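Local coordinates for high-affinity zinc uptake system protein znuA (Streptococcus suis, PDB 3MFQ) that probably captures zinc or related metal ions as the substrate-binding component of a bacterial metal-uptake system, at residues 15-20 against 28-33; 122-127 against 133-138. All coordinates share one frame; numbering follows the deposited sequence.

In the fold
Contact 1 packs helix 14-24 against strand 29-32 in the N-terminal parallel sheet, and contact 2 joins the end of helix 109-123 to the long helix 131-156. Their centres lie about 14 Å apart, and the two touch directly: Val20 CG1 is 3.8 Å from Leu123 CD1, and Val28 CG1 is 3.6 Å from Leu127 CD1. The apolar layer therefore continues from the sheet unit into the helical pair. Contact 2 is the more peripheral, its centre about 24 Å from that of the chain against about 15 Å for contact 1. Neither supplies a zinc ligand; the ion is held by His41, His104, His170 and Asp254.

Contact 1. Residues 15-20 against 28-33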
loop_
_atom_site.group_PDB
_atom_site.type_symbol
_atom_site.label_atom_id
_atom_site.label_comp_id
_atom_site.label_asym_id
_atom_site.label_seq_id
_atom_site.Cartn_x
_atom_site.Cartn_y
_atom_site.Cartn_z
ATOM N N PHE A 15 -1.792 2.594 -7.594
ATOM C CA PHE A 15 -1.792 1.138 -7.541
ATOM C C PHE A 15 -2.650 0.604 -8.659
ATOM O O PHE A 15 -2.197 -0.157 -9.510
ATOM C CB PHE A 15 -2.371 0.641 -6.222
ATOM C CG PHE A 15 -1.509 0.919 -5.045
ATOM C CD1 PHE A 15 -0.423 0.114 -4.766
ATOM C CD2 PHE A 15 -1.786 1.983 -4.209
ATOM C CE1 PHE A 15 0.374 0.370 -3.677
ATOM C CE2 PHE A 15 -0.993 2.244 -3.119
ATOM C CZ PHE A 15 0.089 1.437 -2.852
ATOM N N LEU A 16 -3.911 1.006 -8.638
ATOM C CA LEU A 16 -4.860 0.540 -9.621
ATOM C C LEU A 16 -4.406 0.991 -11.004
ATOM O O LEU A 16 -4.416 0.199 -11.950
ATOM C CB LEU A 16 -6.261 1.037 -9.269
ATOM C CG LEU A 16 -6.598 0.728 -7.805
ATOM C CD1 LEU A 16 -8.033 1.091 -7.470
ATOM C CD2 LEU A 16 -6.322 -0.735 -7.483
ATOM N N ASN A 17 -3.970 2.248 -11.108
ATOM C CA ASN A 17 -3.433 2.771 -12.365
ATOM C C ASN A 17 -2.462 1.806 -13.048
ATOM O O ASN A 17 -2.504 1.630 -14.263
ATOM C CB ASN A 17 -2.743 4.122 -12.155
ATOM C CG ASN A 17 -2.394 4.802 -13.469
ATOM O OD1 ASN A 17 -3.263 5.005 -14.318
ATOM N ND2 ASN A 17 -1.124 5.154 -13.645
ATOM N N ASP A 18 -1.587 1.192 -12.261
ATOM C CA ASP A 18 -0.645 0.210 -12.782
ATOM C C ASP A 18 -1.360 -1.082 -13.159
ATOM O O ASP A 18 -1.239 -1.570 -14.282
ATOM C CB ASP A 18 0.437 -0.085 -11.745
ATOM C CG ASP A 18 1.404 -1.160 -12.201
ATOM O OD1 ASP A 18 1.741 -1.191 -13.404
ATOM O OD2 ASP A 18 1.835 -1.971 -11.353
ATOM N N MET A 19 -2.103 -1.630 -12.205
ATOM C CA MET A 19 -2.827 -2.877 -12.405
ATOM C C MET A 19 -3.558 -2.905 -13.746
ATOM O O MET A 19 -3.303 -3.771 -14.580
ATOM C CB MET A 19 -3.811 -3.106 -11.251
ATOM C CG MET A 19 -4.549 -4.441 -11.302
ATOM S SD MET A 19 -5.530 -4.766 -9.821
ATOM C CE MET A 19 -6.575 -3.318 -9.786
ATOM N N VAL A 20 -4.460 -1.950 -13.951
ATOM C CA VAL A 20 -5.260 -1.906 -15.172
ATOM C C VAL A 20 -4.396 -1.909 -16.425
ATOM O O VAL A 20 -4.670 -2.639 -17.373
ATOM C CB VAL A 20 -6.187 -0.682 -15.204
ATOM C CG1 VAL A 20 -6.927 -0.616 -16.528
ATOM C CG2 VAL A 20 -7.170 -0.746 -14.059
ATOM N N VAL A 28 -7.887 0.442 -22.748
ATOM C CA VAL A 28 -8.834 1.327 -22.071
ATOM C C VAL A 28 -8.205 2.682 -21.788
ATOM O O VAL A 28 -7.004 2.865 -21.974
ATOM C CB VAL A 28 -9.330 0.736 -20.739
ATOM C CG1 VAL A 28 -9.999 -0.608 -20.967
ATOM C CG2 VAL A 28 -8.178 0.610 -19.760
ATOM N N GLU A 29 -9.019 3.626 -21.328
ATOM C CA GLU A 29 -8.537 4.969 -21.020
ATOM C C GLU A 29 -8.609 5.266 -19.522
ATOM O O GLU A 29 -9.696 5.398 -18.959
ATOM C CB GLU A 29 -9.348 6.009 -21.786
ATOM C CG GLU A 29 -8.618 7.316 -21.984
ATOM C CD GLU A 29 -8.119 7.469 -23.400
ATOM O OE1 GLU A 29 -8.931 7.287 -24.331
ATOM O OE2 GLU A 29 -6.920 7.769 -23.586
ATOM N N ARG A 30 -7.453 5.397 -18.882
ATOM C CA ARG A 30 -7.402 5.478 -17.422
ATOM C C ARG A 30 -7.490 6.897 -16.829
ATOM O O ARG A 30 -6.797 7.821 -17.261
ATOM C CB ARG A 30 -6.188 4.698 -16.887
ATOM C CG ARG A 30 -6.318 3.173 -17.078
ATOM C CD ARG A 30 -5.080 2.380 -16.679
ATOM N NE ARG A 30 -4.037 2.450 -17.696
ATOM C CZ ARG A 30 -3.171 3.451 -17.797
ATOM N NH1 ARG A 30 -3.230 4.462 -16.942
ATOM N NH2 ARG A 30 -2.250 3.448 -18.749
ATOM N N ASP A 31 -8.361 7.048 -15.836
ATOM C CA ASP A 31 -8.562 8.325 -15.162
ATOM C C ASP A 31 -8.117 8.250 -13.709
ATOM O O ASP A 31 -8.920 7.984 -12.815
ATOM C CB ASP A 31 -10.031 8.739 -15.233
ATOM C CG ASP A 31 -10.237 10.000 -16.040
ATOM O OD1 ASP A 31 -10.013 11.099 -15.490
ATOM O OD2 ASP A 31 -10.621 9.891 -17.223
ATOM N N LEU A 32 -6.830 8.481 -13.478
ATOM C CA LEU A 32 -6.300 8.465 -12.124
ATOM C C LEU A 32 -6.785 9.679 -11.350
ATOM O O LEU A 32 -6.643 10.815 -11.803
ATOM C CB LEU A 32 -4.774 8.422 -12.137
ATOM C CG LEU A 32 -4.130 8.488 -10.752
ATOM C CD1 LEU A 32 -4.731 7.440 -9.830
ATOM C CD2 LEU A 32 -2.625 8.320 -10.848
ATOM N N LEU A 33 -7.360 9.432 -10.179
ATOM C CA LEU A 33 -7.901 10.504 -9.356
ATOM C C LEU A 33 -6.858 11.020 -8.376
ATOM O O LEU A 33 -6.542 12.209 -8.356
ATOM C CB LEU A 33 -9.133 10.020 -8.596
ATOM C CG LEU A 33 -10.150 9.251 -9.438
ATOM C CD1 LEU A 33 -11.454 9.115 -8.675
ATOM C CD2 LEU A 33 -10.381 9.945 -10.766
#
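The Arg30 guanidinium presents one face to the backbone carbonyl of Asn17, with Asn17 O 3.8 Å from NE, while Val20 CG1 sits at its edge, near its plane. The Asn17 amide is turned steeply against this group, the two planes being 73° apart. Its OD1 lies 2.7 Å from Arg30 NH1, but the N-H...O angle of 116° makes this a weak hydrogen bond. Asn17 reaches the strand because its CG stands opposite the backbone N (chi1 -170°), which brings the amide closer than its CB direction alone would suggest. OD1 also comes within 4.3 Å of Leu32 CB.

The aliphatic part of Arg30 packs on Val20, the two side chains running past each other in opposite senses with CD 3.5 Å from Val20 CG1. A bend at chi3 then turns the guanidinium over the helix backbone. Val20 CG1 also meets Val28 CG2 at 3.7 Å, where the valines cross nearly at right angles.

The segment axes approach to 9.0 Å and run almost antiparallel. These are the helix and second strand of a beta-alpha-beta unit, strand 8-11, helix 14-24 and strand 29-32, the last lying at one edge of the parallel sheet. Arg30 points to the helix, whereas Asp31 points away and forms a salt bridge with Arg8.

Across this interface the Arg30 charge therefore meets only neutral oxygens of Asn17, one of them through a poorly directed bond, while the arginine methylenes lie along Val20 as an apolar surface.

Contact 2. Residues 122-127 against 133-138; sequences ELQKLL and MIQKNT
Gln124 and Ile134 face each other where the backbones run closest, CA to CA 6.8 Å, and Gln124 is also the first residue after helix 109-123 to leave helical phi/psi. The chain stays compact beyond that point because Leu123 O accepts hydrogen bonds from both Leu126 N and Leu127 N.

Ile134 carries the apolar part. Its CD1 lies 4.0 Å from Leu123 CB and 4.3 Å from Leu127 CB, so one methyl touches both the last helical residue and the loop four residues on. Its other branch, CG2, is anti to the backbone N and meets Gln124 CG at 3.9 Å as the two side chains slide past each other.

The arrangement is a helical hairpin with a short connection. Helix 131-156 is consistent with the long helix that links the two lobes in metal-binding receptors of this family. Leu123 also packs on Leu23 and Ala24 of helix 14-24, extending the hairpin toward the sheet unit.

On the polar flank, Gln135 NE2 donates to Gln124 OE1 at 2.7 Å with an N-H...O angle of 149°. The acceptor lies near the plane of the Gln135 amide, but the donor stands 41° above the Gln124 carbonyl plane. The other end of the Gln124 amide, NE2, hydrogen-bonds Ser120 OG, so both ends of the amide are held. Ser120 OG also pairs with Thr138 OG1, which itself donates to Ile134 O.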
loop_
_atom_site.group_PDB
_atom_site.type_symbol
_atom_site.label_atom_id
_atom_site.label_comp_id
_atom_site.label_asym_id
_atom_site.label_seq_id
_atom_site.Cartn_x
_atom_site.Cartn_y
_atom_site.Cartn_z
ATOM N N GLU A 122 -13.645 -7.289 -14.470
ATOM C CA GLU A 122 -14.371 -6.047 -14.707
ATOM C C GLU A 122 -13.948 -5.392 -16.017
ATOM O O GLU A 122 -14.738 -4.698 -16.657
ATOM C CB GLU A 122 -14.174 -5.071 -13.547
ATOM C CG GLU A 122 -15.025 -5.383 -12.330
ATOM C CD GLU A 122 -16.508 -5.348 -12.633
ATOM O OE1 GLU A 122 -17.143 -6.423 -12.599
ATOM O OE2 GLU A 122 -17.037 -4.249 -12.907
ATOM N N LEU A 123 -12.699 -5.608 -16.407
ATOM C CA LEU A 123 -12.232 -5.131 -17.694
ATOM C C LEU A 123 -12.755 -6.068 -18.780
ATOM O O LEU A 123 -13.231 -5.612 -19.809
ATOM C CB LEU A 123 -10.709 -5.004 -17.710
ATOM C CG LEU A 123 -10.171 -3.936 -16.744
ATOM C CD1 LEU A 123 -8.656 -4.002 -16.601
ATOM C CD2 LEU A 123 -10.608 -2.538 -17.163
ATOM N N GLN A 124 -12.677 -7.376 -18.547
ATOM C CA GLN A 124 -13.505 -8.298 -19.297
ATOM C C GLN A 124 -14.879 -7.845 -18.877
ATOM O O GLN A 124 -15.013 -7.273 -17.802
ATOM C CB GLN A 124 -13.281 -9.734 -18.846
ATOM C CG GLN A 124 -11.838 -10.152 -18.754
ATOM C CD GLN A 124 -11.694 -11.543 -18.185
ATOM O OE1 GLN A 124 -12.350 -12.478 -18.640
ATOM N NE2 GLN A 124 -10.837 -11.693 -17.184
ATOM N N LYS A 125 -15.895 -8.128 -19.687
ATOM C CA LYS A 125 -17.248 -7.624 -19.452
ATOM C C LYS A 125 -17.364 -6.125 -19.713
ATOM O O LYS A 125 -18.454 -5.560 -19.670
ATOM C CB LYS A 125 -17.603 -7.666 -17.963
ATOM C CG LYS A 125 -18.839 -6.839 -17.569
ATOM C CD LYS A 125 -19.095 -6.867 -16.070
ATOM C CE LYS A 125 -19.429 -8.270 -15.627
ATOM N NZ LYS A 125 -19.828 -8.296 -14.200
ATOM N N LEU A 126 -16.230 -5.480 -19.969
ATOM C CA LEU A 126 -16.226 -4.064 -20.335
ATOM C C LEU A 126 -15.760 -4.082 -21.788
ATOM O O LEU A 126 -16.197 -3.282 -22.623
ATOM C CB LEU A 126 -15.304 -3.172 -19.494
ATOM C CG LEU A 126 -15.294 -1.674 -19.843
ATOM C CD1 LEU A 126 -16.695 -1.116 -19.757
ATOM C CD2 LEU A 126 -14.368 -0.927 -18.908
ATOM N N LEU A 127 -14.865 -5.016 -22.077
ATOM C CA LEU A 127 -14.368 -5.216 -23.426
ATOM C C LEU A 127 -14.546 -6.663 -23.859
ATOM O O LEU A 127 -13.589 -7.433 -23.879
ATOM C CB LEU A 127 -12.896 -4.839 -23.503
ATOM C CG LEU A 127 -12.562 -3.354 -23.440
ATOM C CD1 LEU A 127 -11.060 -3.136 -23.367
ATOM C CD2 LEU A 127 -13.144 -2.634 -24.643
ATOM N N MET A 133 -7.936 -11.752 -24.656
ATOM C CA MET A 133 -6.672 -11.028 -24.649
ATOM C C MET A 133 -6.329 -10.612 -23.228
ATOM O O MET A 133 -5.215 -10.833 -22.752
ATOM C CB MET A 133 -6.776 -9.785 -25.526
ATOM C CG MET A 133 -5.470 -9.033 -25.680
ATOM S SD MET A 133 -5.715 -7.288 -26.064
ATOM C CE MET A 133 -4.082 -6.843 -26.658
ATOM N N ILE A 134 -7.300 -10.007 -22.555
ATOM C CA ILE A 134 -7.126 -9.568 -21.177
ATOM C C ILE A 134 -6.874 -10.730 -20.224
ATOM O O ILE A 134 -6.019 -10.645 -19.346
ATOM C CB ILE A 134 -8.346 -8.785 -20.688
ATOM C CG1 ILE A 134 -8.438 -7.446 -21.421
ATOM C CG2 ILE A 134 -8.258 -8.564 -19.191
ATOM C CD1 ILE A 134 -9.746 -6.722 -21.207
ATOM N N GLN A 135 -7.631 -11.810 -20.392
ATOM C CA GLN A 135 -7.438 -13.002 -19.579
ATOM C C GLN A 135 -6.013 -13.499 -19.733
ATOM O O GLN A 135 -5.373 -13.902 -18.764
ATOM C CB GLN A 135 -8.409 -14.097 -20.002
ATOM C CG GLN A 135 -9.862 -13.725 -19.818
ATOM C CD GLN A 135 -10.790 -14.717 -20.479
ATOM O OE1 GLN A 135 -10.351 -15.745 -20.997
ATOM N NE2 GLN A 135 -12.082 -14.415 -20.466
ATOM N N LYS A 136 -5.525 -13.469 -20.968
ATOM C CA LYS A 136 -4.159 -13.867 -21.269
ATOM C C LYS A 136 -3.184 -12.942 -20.552
ATOM O O LYS A 136 -2.199 -13.393 -19.969
ATOM C CB LYS A 136 -3.922 -13.817 -22.777
ATOM C CG LYS A 136 -2.728 -14.622 -23.253
ATOM C CD LYS A 136 -2.673 -14.642 -24.770
ATOM C CE LYS A 136 -1.536 -15.512 -25.281
ATOM N NZ LYS A 136 -1.457 -15.490 -26.771
ATOM N N ASN A 137 -3.467 -11.646 -20.600
ATOM C CA ASN A 137 -2.668 -10.663 -19.881
ATOM C C ASN A 137 -2.705 -10.888 -18.378
ATOM O O ASN A 137 -1.694 -10.750 -17.695
ATOM C CB ASN A 137 -3.157 -9.253 -20.200
ATOM C CG ASN A 137 -2.831 -8.838 -21.613
ATOM O OD1 ASN A 137 -2.277 -9.619 -22.385
ATOM N ND2 ASN A 137 -3.167 -7.604 -21.961
ATOM N N THR A 138 -3.884 -11.231 -17.871
ATOM C CA THR A 138 -4.083 -11.464 -16.448
ATOM C C THR A 138 -3.234 -12.623 -15.955
ATOM O O THR A 138 -2.568 -12.523 -14.924
ATOM C CB THR A 138 -5.550 -11.779 -16.146
ATOM O OG1 THR A 138 -6.378 -10.738 -16.675
ATOM C CG2 THR A 138 -5.774 -11.892 -14.647
#